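Local coordinates for protein tumor necrosis factor receptor superfamily member 11B (Mus musculus, PDB 4E4D) that acts as a decoy receptor that captures the cytokine RANKL and so restrains osteoclast formation and activation, at residues G26-Q31 and D57-C62; L8-E13 and C20-P25; P64-L69 and R82-E87. All blocks are in the same frame, centred on the assembly; numbering follows the deposited sequence.

Contact 1: G26-Q31 and D57-C62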
# COMPACT_ATOMS: atom_id res chain seq x y z
N GLY B 26 -23.16 -24.57 -12.83
CA GLY B 26 -24.32 -24.39 -11.98
C GLY B 26 -24.24 -25.18 -10.69
O GLY B 26 -25.12 -25.07 -9.84
N THR B 27 -23.18 -25.97 -10.54
CA THR B 27 -23.01 -26.79 -9.35
C THR B 27 -21.57 -26.75 -8.85
O THR B 27 -20.68 -26.32 -9.58
CB THR B 27 -23.39 -28.27 -9.61
OG1 THR B 27 -22.39 -28.87 -10.45
CG2 THR B 27 -24.74 -28.37 -10.29
N TYR B 28 -21.36 -27.20 -7.62
CA TYR B 28 -20.02 -27.32 -7.06
C TYR B 28 -19.84 -28.73 -6.50
O TYR B 28 -20.81 -29.40 -6.16
CB TYR B 28 -19.80 -26.28 -5.96
CG TYR B 28 -20.63 -26.50 -4.72
CD1 TYR B 28 -20.16 -27.29 -3.68
CD2 TYR B 28 -21.89 -25.93 -4.60
CE1 TYR B 28 -20.92 -27.50 -2.54
CE2 TYR B 28 -22.66 -26.14 -3.47
CZ TYR B 28 -22.17 -26.92 -2.44
OH TYR B 28 -22.93 -27.12 -1.31
N LEU B 29 -18.58 -29.16 -6.40
CA LEU B 29 -18.26 -30.49 -5.90
C LEU B 29 -18.35 -30.53 -4.38
O LEU B 29 -17.66 -29.79 -3.70
CB LEU B 29 -16.86 -30.89 -6.36
CG LEU B 29 -16.44 -32.34 -6.16
CD1 LEU B 29 -15.24 -32.66 -7.03
CD2 LEU B 29 -16.12 -32.64 -4.70
N LYS B 30 -19.21 -31.39 -3.86
CA LYS B 30 -19.37 -31.52 -2.41
C LYS B 30 -18.70 -32.79 -1.88
O LYS B 30 -18.22 -32.81 -0.75
CB LYS B 30 -20.84 -31.49 -2.02
CG LYS B 30 -21.05 -31.24 -0.53
CD LYS B 30 -22.52 -31.03 -0.19
CE LYS B 30 -22.67 -30.47 1.22
NZ LYS B 30 -22.02 -31.32 2.25
N GLN B 31 -18.69 -33.85 -2.69
CA GLN B 31 -18.03 -35.09 -2.31
C GLN B 31 -17.49 -35.83 -3.54
O GLN B 31 -18.21 -36.04 -4.52
CB GLN B 31 -18.99 -36.00 -1.54
CG GLN B 31 -19.33 -35.49 -0.15
CD GLN B 31 -20.10 -36.50 0.67
OE1 GLN B 31 -20.71 -37.43 0.13
NE2 GLN B 31 -20.09 -36.32 1.99
N ASP B 57 -14.49 -27.17 -5.00
CA ASP B 57 -15.51 -27.53 -4.02
C ASP B 57 -16.29 -26.30 -3.58
O ASP B 57 -17.01 -26.34 -2.58
CB ASP B 57 -14.86 -28.20 -2.81
CG ASP B 57 -13.93 -27.28 -2.05
OD1 ASP B 57 -13.31 -26.40 -2.69
OD2 ASP B 57 -13.82 -27.43 -0.82
N GLU B 58 -16.14 -25.20 -4.31
CA GLU B 58 -16.84 -23.97 -3.98
C GLU B 58 -17.15 -23.17 -5.24
O GLU B 58 -16.35 -23.11 -6.16
CB GLU B 58 -16.00 -23.13 -3.01
CG GLU B 58 -16.79 -22.05 -2.29
CD GLU B 58 -16.11 -21.59 -1.02
OE1 GLU B 58 -16.68 -20.73 -0.32
OE2 GLU B 58 -15.00 -22.09 -0.71
N CYS B 59 -18.34 -22.56 -5.27
CA CYS B 59 -18.75 -21.75 -6.42
C CYS B 59 -18.07 -20.38 -6.42
O CYS B 59 -17.57 -19.93 -5.39
CB CYS B 59 -20.27 -21.57 -6.43
SG CYS B 59 -21.20 -23.02 -6.98
N VAL B 60 -18.06 -19.74 -7.57
CA VAL B 60 -17.45 -18.42 -7.72
C VAL B 60 -18.46 -17.33 -7.40
O VAL B 60 -19.58 -17.33 -7.92
CB VAL B 60 -16.92 -18.21 -9.15
CG1 VAL B 60 -16.20 -16.88 -9.26
CG2 VAL B 60 -15.98 -19.35 -9.54
N TYR B 61 -18.05 -16.39 -6.56
CA TYR B 61 -18.92 -15.30 -6.12
C TYR B 61 -19.23 -14.34 -7.27
O TYR B 61 -18.34 -13.98 -8.04
CB TYR B 61 -18.27 -14.55 -4.97
CG TYR B 61 -19.17 -13.53 -4.31
CD1 TYR B 61 -20.39 -13.89 -3.76
CD2 TYR B 61 -18.78 -12.20 -4.21
CE1 TYR B 61 -21.21 -12.97 -3.15
CE2 TYR B 61 -19.59 -11.26 -3.59
CZ TYR B 61 -20.80 -11.65 -3.07
OH TYR B 61 -21.61 -10.72 -2.46
N CYS B 62 -20.49 -13.93 -7.37
CA CYS B 62 -20.89 -12.95 -8.37
C CYS B 62 -20.40 -11.57 -7.99
O CYS B 62 -20.80 -11.02 -6.96
CB CYS B 62 -22.41 -12.95 -8.55
SG CYS B 62 -23.05 -14.47 -9.30
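Y28 packs against C59 where the first two TNFR cysteine-rich repeats meet, strand 27-31 belonging to repeat 1 and residues 57-62 to repeat 2. Y28, D57 and C59 share the contact about equally. The tyrosine CG sits between the backbone N and the carbonyl carbon (chi1 68°), which leads the ring off the strand toward the D57-C59 backbone. Y28 CB lies 3.7 Å from C59 SG, the sulfur that is joined to C44 in a disulfide of repeat 2. Farther out, the two ortho carbons meet different partners: Y28 CD2 stays with the same C59 SG at 3.8 Å, while Y28 CD1 reaches the carbonyl oxygen D57 O at 3.5 Å. Beyond CD1, the atom Y28 CE1 is still 4.1 Å from D57 O, and the contact fades toward the phenol end. C59 SG is 5.0 Å from the centroid of the Y28 ring and 71° off the ring normal, an oblique Cys sulfur-aromatic contact. The Y28 side chain also touches V42 of strand 40-43 and P45.

No hydrogen bond joins the two segments directly; just upstream of D57, H54 NE2 bonds to T27 O and S56 pairs by backbone with L29. Immediately beside S56, the CA-H of D57 points at the carbonyl of L29, with D57 CA 3.1 Å from L29 O.

Contact 2: L8-E13 and C20-P25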
# COMPACT_ATOMS: atom_id res chain seq x y z
N LEU B 8 -17.00 -35.29 -18.58
CA LEU B 8 -15.57 -35.03 -18.46
C LEU B 8 -15.06 -35.71 -17.19
O LEU B 8 -15.79 -35.83 -16.21
CB LEU B 8 -15.29 -33.53 -18.40
CG LEU B 8 -14.60 -32.96 -19.64
CD1 LEU B 8 -15.60 -32.66 -20.74
CD2 LEU B 8 -13.79 -31.72 -19.28
N HIS B 9 -13.80 -36.15 -17.22
CA HIS B 9 -13.27 -36.98 -16.15
C HIS B 9 -11.93 -36.50 -15.59
O HIS B 9 -11.04 -36.06 -16.32
CB HIS B 9 -13.12 -38.42 -16.63
CG HIS B 9 -14.43 -39.13 -16.81
ND1 HIS B 9 -14.67 -40.00 -17.85
CD2 HIS B 9 -15.56 -39.12 -16.06
CE1 HIS B 9 -15.90 -40.48 -17.75
NE2 HIS B 9 -16.45 -39.96 -16.67
N TYR B 10 -11.80 -36.60 -14.26
CA TYR B 10 -10.52 -36.40 -13.57
C TYR B 10 -10.32 -37.63 -12.69
O TYR B 10 -10.97 -38.66 -12.92
CB TYR B 10 -10.54 -35.12 -12.74
CG TYR B 10 -11.40 -35.20 -11.50
CD1 TYR B 10 -12.78 -35.22 -11.58
CD2 TYR B 10 -10.81 -35.25 -10.23
CE1 TYR B 10 -13.56 -35.30 -10.45
CE2 TYR B 10 -11.59 -35.32 -9.09
CZ TYR B 10 -12.96 -35.35 -9.21
OH TYR B 10 -13.74 -35.42 -8.07
N ASP B 11 -9.44 -37.56 -11.69
CA ASP B 11 -9.20 -38.73 -10.85
C ASP B 11 -8.53 -38.44 -9.50
O ASP B 11 -7.40 -37.96 -9.45
CB ASP B 11 -8.36 -39.76 -11.61
CG ASP B 11 -7.15 -39.14 -12.28
OD1 ASP B 11 -6.82 -37.98 -11.96
OD2 ASP B 11 -6.52 -39.82 -13.12
N PRO B 12 -9.24 -38.73 -8.39
CA PRO B 12 -8.65 -38.74 -7.05
C PRO B 12 -8.21 -40.15 -6.64
O PRO B 12 -8.23 -41.05 -7.48
CB PRO B 12 -9.81 -38.27 -6.17
CG PRO B 12 -11.02 -38.81 -6.85
CD PRO B 12 -10.71 -38.82 -8.34
N GLU B 13 -7.84 -40.34 -5.38
CA GLU B 13 -7.42 -41.65 -4.90
C GLU B 13 -7.48 -41.77 -3.38
O GLU B 13 -7.27 -40.79 -2.66
CB GLU B 13 -6.00 -41.97 -5.37
CG GLU B 13 -5.44 -43.27 -4.80
CD GLU B 13 -3.94 -43.40 -4.99
OE1 GLU B 13 -3.42 -42.86 -5.99
OE2 GLU B 13 -3.28 -44.03 -4.14
N CYS B 20 -13.44 -40.16 -12.49
CA CYS B 20 -14.83 -39.86 -12.18
C CYS B 20 -15.25 -38.50 -12.75
O CYS B 20 -14.40 -37.67 -13.08
CB CYS B 20 -15.07 -39.90 -10.67
SG CYS B 20 -13.94 -38.86 -9.71
N ASP B 21 -16.55 -38.29 -12.86
CA ASP B 21 -17.10 -37.12 -13.52
C ASP B 21 -16.84 -35.82 -12.77
O ASP B 21 -16.90 -35.76 -11.55
CB ASP B 21 -18.61 -37.29 -13.72
CG ASP B 21 -18.94 -38.43 -14.66
OD1 ASP B 21 -18.94 -39.60 -14.21
OD2 ASP B 21 -19.21 -38.16 -15.85
N LYS B 22 -16.54 -34.77 -13.53
CA LYS B 22 -16.43 -33.42 -12.99
C LYS B 22 -17.83 -32.89 -12.71
O LYS B 22 -18.82 -33.48 -13.13
CB LYS B 22 -15.72 -32.50 -13.97
CG LYS B 22 -14.29 -32.88 -14.29
CD LYS B 22 -13.61 -31.82 -15.14
CE LYS B 22 -12.17 -32.18 -15.46
NZ LYS B 22 -11.48 -31.08 -16.20
N CYS B 23 -17.91 -31.76 -12.01
CA CYS B 23 -19.19 -31.12 -11.75
C CYS B 23 -19.56 -30.17 -12.88
O CYS B 23 -18.73 -29.40 -13.35
CB CYS B 23 -19.16 -30.38 -10.41
SG CYS B 23 -19.30 -31.46 -8.97
N ALA B 24 -20.81 -30.24 -13.31
CA ALA B 24 -21.30 -29.41 -14.40
C ALA B 24 -21.46 -27.97 -13.94
O ALA B 24 -21.49 -27.69 -12.74
CB ALA B 24 -22.62 -29.95 -14.92
N PRO B 25 -21.55 -27.03 -14.90
CA PRO B 25 -21.81 -25.64 -14.55
C PRO B 25 -23.11 -25.50 -13.77
O PRO B 25 -24.06 -26.24 -14.03
CB PRO B 25 -21.92 -24.95 -15.91
CG PRO B 25 -21.17 -25.83 -16.85
CD PRO B 25 -21.39 -27.22 -16.35
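Y10 and C20 face each other as a hydrogen-bonded pair in the small antiparallel beta hairpin that opens the first cysteine-rich repeat. Their backbones are joined in both directions, Y10 N to C20 O at 3.0 Å and C20 N to Y10 O at 2.9 Å, and a third bond from K22 N to L8 O continues the pairing. On the face that Y10 and C20 share, the tyrosine CG takes the crowded position between backbone N and carbonyl carbon (chi1 72°), which tips the ring across the neighbouring strand. C20 SG, half of the disulfide to C33, lies 4.0 Å from the Y10 ring centroid and 30° off its normal, an oblique sulfur-aromatic contact. P12 closes on the same sulfur, its CD 3.5 Å from C20 SG. D21 O instead meets the ring at its edge and near its plane, 3.5 Å from Y10 CE1. The Y10 hydroxyl goes on to a weak hydrogen bond with H32. Replacing Y10 with an alanine would probably strip C20 SG of its aromatic neighbour, leave H32 without its hydroxyl partner and open a gap beside the disulfide.

H9 and D21 project from the other face as a non-hydrogen-bonded pair. Their side chains run side by side and point the same way, the imidazole and carboxylate planes 74° apart. K22, fully extended beyond CG, crosses the Y10 and L8 side chains obliquely in turn: its CG lies 3.9 Å from Y10 CD1, and its NZ ends the same distance from L8 CD2.

Contact 3: P64-L69 and R82-E87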
# COMPACT_ATOMS: atom_id res chain seq x y z
N PRO B 64 -17.94 -7.90 -9.83
CA PRO B 64 -18.27 -6.93 -8.78
C PRO B 64 -19.66 -6.31 -8.95
O PRO B 64 -20.40 -6.69 -9.85
CB PRO B 64 -17.21 -5.85 -8.97
CG PRO B 64 -16.98 -5.84 -10.44
CD PRO B 64 -17.17 -7.27 -10.91
N VAL B 65 -19.99 -5.37 -8.07
CA VAL B 65 -21.21 -4.59 -8.19
C VAL B 65 -21.07 -3.62 -9.36
O VAL B 65 -19.97 -3.17 -9.67
CB VAL B 65 -21.48 -3.79 -6.90
CG1 VAL B 65 -22.67 -2.86 -7.08
CG2 VAL B 65 -21.69 -4.72 -5.73
N CYS B 66 -22.19 -3.31 -10.01
CA CYS B 66 -22.18 -2.37 -11.13
C CYS B 66 -21.89 -0.95 -10.66
O CYS B 66 -22.43 -0.49 -9.65
CB CYS B 66 -23.53 -2.41 -11.86
SG CYS B 66 -23.84 -3.94 -12.77
N LYS B 67 -21.03 -0.25 -11.40
CA LYS B 67 -20.63 1.11 -11.04
C LYS B 67 -21.76 2.12 -11.25
O LYS B 67 -22.89 1.75 -11.58
CB LYS B 67 -19.39 1.52 -11.84
CG LYS B 67 -18.10 0.85 -11.38
CD LYS B 67 -17.97 -0.57 -11.91
CE LYS B 67 -16.62 -1.17 -11.58
NZ LYS B 67 -16.44 -1.39 -10.12
N GLU B 68 -21.45 3.40 -11.06
CA GLU B 68 -22.45 4.46 -11.07
C GLU B 68 -23.19 4.59 -12.40
O GLU B 68 -24.43 4.55 -12.43
CB GLU B 68 -21.80 5.81 -10.73
CG GLU B 68 -21.26 5.92 -9.31
CD GLU B 68 -19.95 5.17 -9.12
OE1 GLU B 68 -19.09 5.23 -10.03
OE2 GLU B 68 -19.79 4.52 -8.07
N LEU B 69 -22.45 4.75 -13.48
CA LEU B 69 -23.05 4.95 -14.79
C LEU B 69 -23.09 3.65 -15.58
O LEU B 69 -22.87 3.64 -16.80
CB LEU B 69 -22.28 6.01 -15.58
CG LEU B 69 -22.06 7.34 -14.86
CD1 LEU B 69 -21.50 8.38 -15.82
CD2 LEU B 69 -23.35 7.84 -14.22
N ARG B 82 -22.54 -11.88 -13.20
CA ARG B 82 -23.17 -10.60 -13.51
C ARG B 82 -22.38 -9.91 -14.62
O ARG B 82 -21.15 -9.97 -14.64
CB ARG B 82 -23.21 -9.72 -12.27
CG ARG B 82 -23.76 -8.33 -12.51
CD ARG B 82 -23.73 -7.48 -11.24
NE ARG B 82 -24.44 -8.11 -10.13
CZ ARG B 82 -23.87 -8.78 -9.13
NH1 ARG B 82 -22.55 -8.92 -9.07
NH2 ARG B 82 -24.62 -9.31 -8.18
N VAL B 83 -23.09 -9.25 -15.53
CA VAL B 83 -22.44 -8.52 -16.61
C VAL B 83 -22.90 -7.06 -16.62
O VAL B 83 -24.08 -6.77 -16.86
CB VAL B 83 -22.75 -9.14 -17.99
CG1 VAL B 83 -22.10 -8.32 -19.10
CG2 VAL B 83 -22.27 -10.58 -18.03
N CYS B 84 -21.97 -6.15 -16.34
CA CYS B 84 -22.29 -4.73 -16.29
C CYS B 84 -21.78 -4.01 -17.53
O CYS B 84 -20.73 -4.35 -18.08
CB CYS B 84 -21.67 -4.11 -15.04
SG CYS B 84 -22.19 -4.89 -13.49
N GLU B 85 -22.55 -3.02 -17.98
CA GLU B 85 -22.20 -2.25 -19.17
C GLU B 85 -22.37 -0.76 -18.91
O GLU B 85 -23.31 -0.35 -18.22
CB GLU B 85 -23.08 -2.68 -20.35
CG GLU B 85 -22.75 -1.99 -21.66
CD GLU B 85 -23.71 -2.37 -22.78
OE1 GLU B 85 -24.67 -3.12 -22.50
OE2 GLU B 85 -23.51 -1.91 -23.92
N CYS B 86 -21.48 0.05 -19.45
CA CYS B 86 -21.53 1.50 -19.25
C CYS B 86 -22.58 2.15 -20.14
O CYS B 86 -22.98 1.59 -21.16
CB CYS B 86 -20.16 2.13 -19.52
SG CYS B 86 -18.94 1.86 -18.21
N GLU B 87 -23.01 3.35 -19.75
CA GLU B 87 -23.98 4.11 -20.52
C GLU B 87 -23.49 4.37 -21.93
O GLU B 87 -22.35 4.06 -22.27
CB GLU B 87 -24.27 5.45 -19.84
CG GLU B 87 -25.04 5.35 -18.54
CD GLU B 87 -25.19 6.69 -17.86
OE1 GLU B 87 -24.70 7.70 -18.41
OE2 GLU B 87 -25.81 6.74 -16.77
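A disulfide cross-link, C66 to C84, fastens an irregular loop to strand 83-86 at the C-terminal end of the second cysteine-rich repeat. The two segments run in nearly the same direction, their end-to-end directions 17° apart, and the covalent bond sits near the middle: C66 SG and C84 SG are 2.0 Å apart with chi3 -81°, close to the perpendicular twist that disulfides prefer. Toward one end, R82 bends at chi3 (-56°) to bring its guanidinium to the loop backbone, where R82 NH1 makes a weak hydrogen bond of 3.2 Å with P64 O; the same nitrogen also makes a weak hydrogen bond to C62 O. The arginine's CD also lies beside the disulfide, 3.9 Å from C66 SG. At the other end, E87 N donates to L69 O at 3.0 Å, nearly along the C=O axis. Here the E87 side chain lies across that of L69, with E87 OE2 3.7 Å from L69 CD2.

Strand 83-86 pairs by backbone with strand 70-74, whose V72 touches C66. C86 is disulfide-bonded to C97 of strand 96-99, and L69 packs on C97 and on R90 of strand 90-93, while its other neighbours include an aromatic side chain of another protein chain.

From the N terminus, contact 2 comes first, closing the 14-19 loop of the hairpin formed by strands 9-10 and 20-21. Contact 1 then closes the longer excursion 32-56, bringing the end of that loop back against strand 27-31 and so joining the first repeat to the second. Contact 3 closes 70-81 and reaches the start of the third repeat. The three follow one another in series; none nests inside or crosses another. Contacts 1 and 2 nevertheless touch, L29 lying against Y10 and C23, and contacts 1 and 3 meet where C62 approaches R82. Contacts 2 and 3 stay apart, their centres about 34 Å from each other, in keeping with the elongated string of repeats.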